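Local coordinates for viral structural protein 4 (Bombyx mori cytoplasmic polyhedrosis virus, PDB 6TZ0) that binds GTP and accompanies the viral RNA-dependent RNA polymerase in the particle, probably as an NTPase-like partner in transcription, at residues 423-426 and 427-431; 513-516 and 517-521; 527-530 and 531-535. All blocks are in the same frame, centred on the assembly; numbering follows the deposited sequence.

Contact 1. Residues 423-426 and 427-431; sequences SELL and ISHGI
S428 and H429 turn their side chains back to one carbonyl oxygen, that of L425, and they do so through different first torsions. In S428 the hydroxyl sits between the backbone N and the carbonyl carbon (chi1 68°), which folds OG over the preceding turn. H429 instead has CG opposite its carbonyl carbon and beside its backbone N (chi1 -69°), a choice that carries the imidazole back alongside the helix end. S428 OG donates to L425 O at 2.6 Å from above the carbonyl plane. H429 ND1 donates to the same L425 O at 3.1 Å, nearly along the C=O axis and close to the plane of its own ring, with a straight N-H...O angle of 166°. Two side-chain donors thus grip an oxygen whose ordinary helical partner, H429 N, bonds L426 O instead, at 3.3 Å. A short hydroxyl and a ring with an N-H on its edge both suit this place.

Helix 417-427 closes here in a Schellman motif. Its last regular bonds run from I427 N to S423 O and from S428 N to E424 O, each 3.0 Å. Beyond them I431 N returns to L426 O at 2.8 Å and G430 N to I427 O at 3.0 Å, with G430 in the C-prime place; its positive phi comes easily to a residue without CB. The amides of H429 and I431 reach L426 O from opposite faces of its plane. The motif's usual apolar contact is made by L426 CD2 and I431 CG2, 3.8 Å apart, where two branched aliphatic chains meet at a slant. V525 on helix 524-537 touches both of these side chains, while M448 and E451 on helix 442-457 meet H429.

Contact 2. Residues 513-516 and 517-521; sequences TTQA and MRDRQ
The C-terminal end of the short helix 513-518, where Q515 reaches forward to R518 and D519, leads directly into the GTP-binding residues R520 and Q521. With K355, G356 and K359 also binding GTP, the surroundings are consistent with a P-loop nucleotide site, although no nucleotide is bound to this chain in the model.

Q515 is the hub, and glutamine suits the role because its amide offers an acceptor and a donor side by side. Its CG is anti to the backbone N (chi1 -170°) and the chain bends at chi2, setting the amide between R518 and D519. Q515 OE1 accepts from R518 NH1 at 2.6 Å; the oxygen lies in the guanidinium plane, but the nitrogen sits well above the plane of the amide, the two planes being 51° apart. On its other branch, Q515 NE2 donates to D519 OD2 at 3.1 Å, meeting the carboxylate on its syn side, though tilted out of the carboxylate plane. The two bonds together fix which way round the amide lies. R518 and D519 also have weak, long ion pairs beyond the segments, with E438 and R310 respectively.

Backbone bonding fades along the same path: M517 N still bonds T513 O at 3.0 Å, whereas D519 N reaches Q515 O weakly, at 3.3 Å. M517 turns its thioether away to touch K355. R518 runs beside T514, and T514 O lies 3.3 Å above the plane of the R518 guanidinium, over its centre.

Contact 3. Residues 527-530 and 531-535; sequences QLFL and RDTYY
L530 lies beside Y534, one turn further along the helix, with the two side chains pointing the same way. The closest apolar approach is L530 CB to Y534 CE2 at 4.1 Å, and beneath it Y534 N bonds L530 O at 2.9 Å. Each residue type suits this buried face: the apolar L530 packs against M452 of helix 442-457 and A422 of helix 417-427, while Y534 offers a flat ring that stacks with H490.

R531 joins the segments through its backbone, N to Q527 O at 2.9 Å. Its CG is set opposite the backbone N (chi1 -176°), and the chain bends at chi2 and runs outward from the helix, where D532 comes up alongside. There R531 NH1 forms a salt bridge with D532 OD1 at 2.8 Å, in the guanidinium plane.

L528 runs alongside D532, whose N bonds L528 O at 3.0 Å; the acid's other oxygen, OD2, is bonded by Y437. One step on, F529 O takes two donors from opposite faces of its plane, T533 N at 3.0 Å and T533 OG1 at 2.9 Å. T533 is buried, against M449 and M452 of helix 442-457, and its OG1 also lies over the centre of the F529 ring.

The repeated bonding of each amide to the carbonyl four residues back is that of a regular alpha-helix, here within the beta-alpha-beta connection between parallel strands 504-507 and 543-545.

Overall arrangement
Contact 3 touches both of the others, which do not touch each other. Its centre lies about 11 Å from that of contact 2 and about 14 Å from that of contact 1, whereas the centres of contacts 1 and 2 are about 19 Å apart. Helices 513-518 and 524-537, consecutive in the chain, are joined by a probable hydrogen bond from R531 NE to T513 OG1 (2.9 Å) and by M517 SD packing on Q527 CB (3.6 Å). Toward contact 1, L426 CD2 meets F529 CG at 4.2 Å. Contact 2 supplies R520 and Q521 to the GTP site, the Q527 side chain lies about 3 Å from that of K355, and contact 1 stays more distant, S423 being about 10 Å from R522 between side chains.

Contact 1. Residues 423-426 and 427-431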
loop_
_atom_site.group_PDB
_atom_site.type_symbol
_atom_site.label_atom_id
_atom_site.label_comp_id
_atom_site.label_asym_id
_atom_site.label_seq_id
_atom_site.Cartn_x
_atom_site.Cartn_y
_atom_site.Cartn_z
ATOM N N SER B 423 -38.990 -12.397 21.427
ATOM C CA SER B 423 -40.185 -12.494 22.258
ATOM C C SER B 423 -39.912 -13.281 23.533
ATOM O O SER B 423 -40.390 -12.908 24.613
ATOM C CB SER B 423 -41.322 -13.129 21.461
ATOM O OG SER B 423 -42.498 -13.219 22.241
ATOM N N GLU B 424 -39.126 -14.358 23.433
ATOM C CA GLU B 424 -38.716 -15.084 24.633
ATOM C C GLU B 424 -37.828 -14.228 25.525
ATOM O O GLU B 424 -37.926 -14.289 26.759
ATOM C CB GLU B 424 -37.992 -16.369 24.248
ATOM C CG GLU B 424 -38.876 -17.399 23.586
ATOM C CD GLU B 424 -38.109 -18.632 23.167
ATOM O OE1 GLU B 424 -36.868 -18.636 23.311
ATOM O OE2 GLU B 424 -38.743 -19.593 22.684
ATOM N N LEU B 425 -36.975 -13.408 24.910
ATOM C CA LEU B 425 -36.107 -12.514 25.664
ATOM C C LEU B 425 -36.907 -11.433 26.383
ATOM O O LEU B 425 -36.535 -11.004 27.479
ATOM C CB LEU B 425 -35.089 -11.895 24.713
ATOM C CG LEU B 425 -33.942 -11.106 25.310
ATOM C CD1 LEU B 425 -33.110 -12.056 26.131
ATOM C CD2 LEU B 425 -33.118 -10.487 24.205
ATOM N N LEU B 426 -38.006 -10.978 25.780
ATOM C CA LEU B 426 -38.853 -9.983 26.434
ATOM C C LEU B 426 -39.678 -10.600 27.552
ATOM O O LEU B 426 -39.916 -9.951 28.576
ATOM C CB LEU B 426 -39.767 -9.307 25.414
ATOM C CG LEU B 426 -39.134 -8.327 24.432
ATOM C CD1 LEU B 426 -40.118 -7.959 23.345
ATOM C CD2 LEU B 426 -38.683 -7.088 25.155
ATOM N N ILE B 427 -40.147 -11.839 27.367
ATOM C CA ILE B 427 -40.868 -12.534 28.433
ATOM C C ILE B 427 -39.954 -12.788 29.631
ATOM O O ILE B 427 -40.383 -12.678 30.787
ATOM C CB ILE B 427 -41.500 -13.831 27.886
ATOM C CG1 ILE B 427 -42.633 -13.501 26.913
ATOM C CG2 ILE B 427 -42.046 -14.730 28.987
ATOM C CD1 ILE B 427 -43.776 -12.739 27.550
ATOM N N SER B 428 -38.667 -13.054 29.381
ATOM C CA SER B 428 -37.730 -13.306 30.476
ATOM C C SER B 428 -37.467 -12.077 31.348
ATOM O O SER B 428 -36.957 -12.230 32.463
ATOM C CB SER B 428 -36.404 -13.829 29.928
ATOM O OG SER B 428 -35.724 -12.829 29.195
ATOM N N HIS B 429 -37.781 -10.873 30.874
ATOM C CA HIS B 429 -37.694 -9.665 31.684
ATOM C C HIS B 429 -39.056 -9.144 32.113
ATOM O O HIS B 429 -39.148 -8.021 32.612
ATOM C CB HIS B 429 -36.947 -8.567 30.932
ATOM C CG HIS B 429 -35.490 -8.841 30.745
ATOM N ND1 HIS B 429 -34.990 -9.490 29.638
ATOM C CD2 HIS B 429 -34.423 -8.552 31.524
ATOM C CE1 HIS B 429 -33.678 -9.589 29.743
ATOM N NE2 HIS B 429 -33.308 -9.026 30.878
ATOM N N GLY B 430 -40.115 -9.924 31.922
ATOM C CA GLY B 430 -41.433 -9.477 32.314
ATOM C C GLY B 430 -42.036 -8.421 31.424
ATOM O O GLY B 430 -42.984 -7.750 31.835
ATOM N N ILE B 431 -41.518 -8.254 30.211
ATOM C CA ILE B 431 -42.032 -7.285 29.254
ATOM C C ILE B 431 -43.097 -7.967 28.412
ATOM O O ILE B 431 -42.853 -9.028 27.828
ATOM C CB ILE B 431 -40.910 -6.727 28.364
ATOM C CG1 ILE B 431 -39.805 -6.092 29.208
ATOM C CG2 ILE B 431 -41.465 -5.716 27.384
ATOM C CD1 ILE B 431 -40.252 -4.906 30.009
#

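Contact 2. Residues 513-516 and 517-521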
loop_
_atom_site.group_PDB
_atom_site.type_symbol
_atom_site.label_atom_id
_atom_site.label_comp_id
_atom_site.label_asym_id
_atom_site.label_seq_id
_atom_site.Cartn_x
_atom_site.Cartn_y
_atom_site.Cartn_z
ATOM N N THR B 513 -40.675 5.356 11.857
ATOM C CA THR B 513 -40.616 3.907 12.011
ATOM C C THR B 513 -41.030 3.472 13.408
ATOM O O THR B 513 -41.717 2.457 13.573
ATOM C CB THR B 513 -39.208 3.415 11.697
ATOM O OG1 THR B 513 -38.271 4.081 12.548
ATOM C CG2 THR B 513 -38.859 3.693 10.253
ATOM N N THR B 514 -40.666 4.258 14.417
ATOM C CA THR B 514 -41.087 3.976 15.779
ATOM C C THR B 514 -42.557 4.288 16.020
ATOM O O THR B 514 -43.100 3.858 17.040
ATOM C CB THR B 514 -40.212 4.755 16.762
ATOM O OG1 THR B 514 -40.570 4.407 18.101
ATOM C CG2 THR B 514 -40.386 6.234 16.568
ATOM N N GLN B 515 -43.211 5.015 15.118
ATOM C CA GLN B 515 -44.643 5.265 15.203
ATOM C C GLN B 515 -45.435 4.265 14.382
ATOM O O GLN B 515 -46.555 3.910 14.751
ATOM C CB GLN B 515 -44.957 6.686 14.731
ATOM C CG GLN B 515 -46.360 7.169 14.989
ATOM C CD GLN B 515 -46.641 7.346 16.461
ATOM O OE1 GLN B 515 -45.777 7.785 17.215
ATOM N NE2 GLN B 515 -47.857 7.019 16.879
ATOM N N ALA B 516 -44.856 3.804 13.275
ATOM C CA ALA B 516 -45.438 2.699 12.531
ATOM C C ALA B 516 -45.387 1.407 13.327
ATOM O O ALA B 516 -46.289 0.573 13.208
ATOM C CB ALA B 516 -44.710 2.522 11.202
ATOM N N MET B 517 -44.351 1.221 14.149
ATOM C CA MET B 517 -44.278 -0.006 14.932
ATOM C C MET B 517 -45.212 -0.002 16.132
ATOM O O MET B 517 -45.707 -1.065 16.520
ATOM C CB MET B 517 -42.846 -0.275 15.383
ATOM C CG MET B 517 -41.973 -0.756 14.249
ATOM S SD MET B 517 -42.798 -2.181 13.533
ATOM C CE MET B 517 -41.748 -2.572 12.164
ATOM N N ARG B 518 -45.475 1.151 16.739
ATOM C CA ARG B 518 -46.395 1.162 17.866
ATOM C C ARG B 518 -47.854 1.216 17.443
ATOM O O ARG B 518 -48.734 1.078 18.297
ATOM C CB ARG B 518 -46.106 2.330 18.812
ATOM C CG ARG B 518 -46.331 3.704 18.236
ATOM C CD ARG B 518 -46.333 4.728 19.354
ATOM N NE ARG B 518 -45.070 4.781 20.083
ATOM C CZ ARG B 518 -44.083 5.627 19.813
ATOM N NH1 ARG B 518 -44.212 6.513 18.836
ATOM N NH2 ARG B 518 -42.971 5.600 20.532
ATOM N N ASP B 519 -48.134 1.407 16.158
ATOM C CA ASP B 519 -49.504 1.475 15.656
ATOM C C ASP B 519 -49.881 0.233 14.869
ATOM O O ASP B 519 -50.589 0.320 13.863
ATOM C CB ASP B 519 -49.695 2.720 14.798
ATOM C CG ASP B 519 -49.595 3.994 15.597
ATOM O OD1 ASP B 519 -49.871 3.949 16.812
ATOM O OD2 ASP B 519 -49.254 5.041 15.010
ATOM N N ARG B 520 -49.417 -0.939 15.294
ATOM C CA ARG B 520 -49.731 -2.177 14.601
ATOM C C ARG B 520 -49.856 -3.301 15.621
ATOM O O ARG B 520 -49.588 -3.125 16.812
ATOM C CB ARG B 520 -48.692 -2.469 13.509
ATOM C CG ARG B 520 -47.238 -2.532 13.968
ATOM C CD ARG B 520 -46.750 -3.941 14.263
ATOM N NE ARG B 520 -46.960 -4.844 13.137
ATOM C CZ ARG B 520 -46.175 -4.922 12.066
ATOM N NH1 ARG B 520 -46.462 -5.785 11.102
ATOM N NH2 ARG B 520 -45.105 -4.147 11.955
ATOM N N GLN B 521 -50.259 -4.467 15.133
ATOM C CA GLN B 521 -50.603 -5.619 15.953
ATOM C C GLN B 521 -49.663 -6.776 15.618
ATOM O O GLN B 521 -48.652 -6.596 14.930
ATOM C CB GLN B 521 -52.071 -6.003 15.755
ATOM C CG GLN B 521 -53.077 -4.999 16.307
ATOM C CD GLN B 521 -53.335 -3.838 15.365
ATOM O OE1 GLN B 521 -52.976 -3.887 14.189
ATOM N NE2 GLN B 521 -53.966 -2.788 15.877
#

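Contact 3. Residues 527-530 and 531-535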
loop_
_atom_site.group_PDB
_atom_site.type_symbol
_atom_site.label_atom_id
_atom_site.label_comp_id
_atom_site.label_asym_id
_atom_site.label_seq_id
_atom_site.Cartn_x
_atom_site.Cartn_y
_atom_site.Cartn_z
ATOM N N GLN B 527 -41.817 -6.050 17.716
ATOM C CA GLN B 527 -41.513 -5.270 16.524
ATOM C C GLN B 527 -40.783 -3.980 16.870
ATOM O O GLN B 527 -39.802 -3.621 16.208
ATOM C CB GLN B 527 -42.805 -4.978 15.771
ATOM C CG GLN B 527 -43.452 -6.203 15.186
ATOM C CD GLN B 527 -42.643 -6.791 14.065
ATOM O OE1 GLN B 527 -42.137 -6.070 13.214
ATOM N NE2 GLN B 527 -42.497 -8.106 14.067
ATOM N N LEU B 528 -41.228 -3.288 17.920
ATOM C CA LEU B 528 -40.547 -2.071 18.353
ATOM C C LEU B 528 -39.169 -2.377 18.929
ATOM O O LEU B 528 -38.210 -1.622 18.705
ATOM C CB LEU B 528 -41.411 -1.339 19.370
ATOM C CG LEU B 528 -40.906 0.012 19.860
ATOM C CD1 LEU B 528 -40.791 0.983 18.709
ATOM C CD2 LEU B 528 -41.851 0.539 20.898
ATOM N N PHE B 529 -39.046 -3.500 19.644
ATOM C CA PHE B 529 -37.763 -3.914 20.199
ATOM C C PHE B 529 -36.764 -4.253 19.101
ATOM O O PHE B 529 -35.591 -3.858 19.173
ATOM C CB PHE B 529 -37.983 -5.102 21.135
ATOM C CG PHE B 529 -36.734 -5.611 21.779
ATOM C CD1 PHE B 529 -36.088 -4.864 22.744
ATOM C CD2 PHE B 529 -36.226 -6.854 21.447
ATOM C CE1 PHE B 529 -34.943 -5.331 23.342
ATOM C CE2 PHE B 529 -35.079 -7.325 22.046
ATOM C CZ PHE B 529 -34.440 -6.564 22.993
ATOM N N LEU B 530 -37.218 -4.950 18.056
ATOM C CA LEU B 530 -36.332 -5.270 16.946
ATOM C C LEU B 530 -35.989 -4.046 16.118
ATOM O O LEU B 530 -34.870 -3.964 15.604
ATOM C CB LEU B 530 -36.953 -6.343 16.062
ATOM C CG LEU B 530 -36.962 -7.718 16.706
ATOM C CD1 LEU B 530 -37.668 -8.721 15.830
ATOM C CD2 LEU B 530 -35.543 -8.142 16.971
ATOM N N ARG B 531 -36.926 -3.098 15.980
ATOM C CA ARG B 531 -36.618 -1.824 15.336
ATOM C C ARG B 531 -35.488 -1.107 16.060
ATOM O O ARG B 531 -34.557 -0.603 15.424
ATOM C CB ARG B 531 -37.871 -0.940 15.272
ATOM C CG ARG B 531 -37.683 0.394 14.528
ATOM C CD ARG B 531 -37.406 1.575 15.459
ATOM N NE ARG B 531 -36.982 2.763 14.735
ATOM C CZ ARG B 531 -36.313 3.765 15.293
ATOM N NH1 ARG B 531 -35.976 3.703 16.571
ATOM N NH2 ARG B 531 -35.955 4.812 14.568
ATOM N N ASP B 532 -35.556 -1.047 17.391
ATOM C CA ASP B 532 -34.534 -0.309 18.129
ATOM C C ASP B 532 -33.193 -1.038 18.130
ATOM O O ASP B 532 -32.138 -0.397 18.047
ATOM C CB ASP B 532 -35.013 -0.037 19.546
ATOM C CG ASP B 532 -36.051 1.054 19.610
ATOM O OD1 ASP B 532 -36.012 1.965 18.764
ATOM O OD2 ASP B 532 -36.901 1.003 20.515
ATOM N N THR B 533 -33.215 -2.375 18.173
ATOM C CA THR B 533 -31.981 -3.156 18.068
ATOM C C THR B 533 -31.314 -2.968 16.707
ATOM O O THR B 533 -30.100 -2.722 16.617
ATOM C CB THR B 533 -32.290 -4.632 18.303
ATOM O OG1 THR B 533 -32.911 -4.793 19.577
ATOM C CG2 THR B 533 -31.023 -5.465 18.262
ATOM N N TYR B 534 -32.102 -3.062 15.632
ATOM C CA TYR B 534 -31.554 -2.908 14.292
ATOM C C TYR B 534 -31.094 -1.484 14.037
ATOM O O TYR B 534 -30.108 -1.285 13.323
ATOM C CB TYR B 534 -32.592 -3.318 13.253
ATOM C CG TYR B 534 -32.934 -4.784 13.247
ATOM C CD1 TYR B 534 -32.062 -5.729 13.760
ATOM C CD2 TYR B 534 -34.155 -5.216 12.755
ATOM C CE1 TYR B 534 -32.388 -7.063 13.759
ATOM C CE2 TYR B 534 -34.491 -6.542 12.757
ATOM C CZ TYR B 534 -33.606 -7.462 13.259
ATOM O OH TYR B 534 -33.941 -8.791 13.254
ATOM N N TYR B 535 -31.780 -0.493 14.616
ATOM C CA TYR B 535 -31.308 0.886 14.553
ATOM C C TYR B 535 -29.970 1.042 15.256
ATOM O O TYR B 535 -29.081 1.743 14.762
ATOM C CB TYR B 535 -32.341 1.826 15.174
ATOM C CG TYR B 535 -31.855 3.250 15.270
ATOM C CD1 TYR B 535 -31.773 4.047 14.141
ATOM C CD2 TYR B 535 -31.469 3.794 16.488
ATOM C CE1 TYR B 535 -31.320 5.340 14.220
ATOM C CE2 TYR B 535 -31.011 5.083 16.573
ATOM C CZ TYR B 535 -30.938 5.852 15.436
ATOM O OH TYR B 535 -30.487 7.147 15.515
#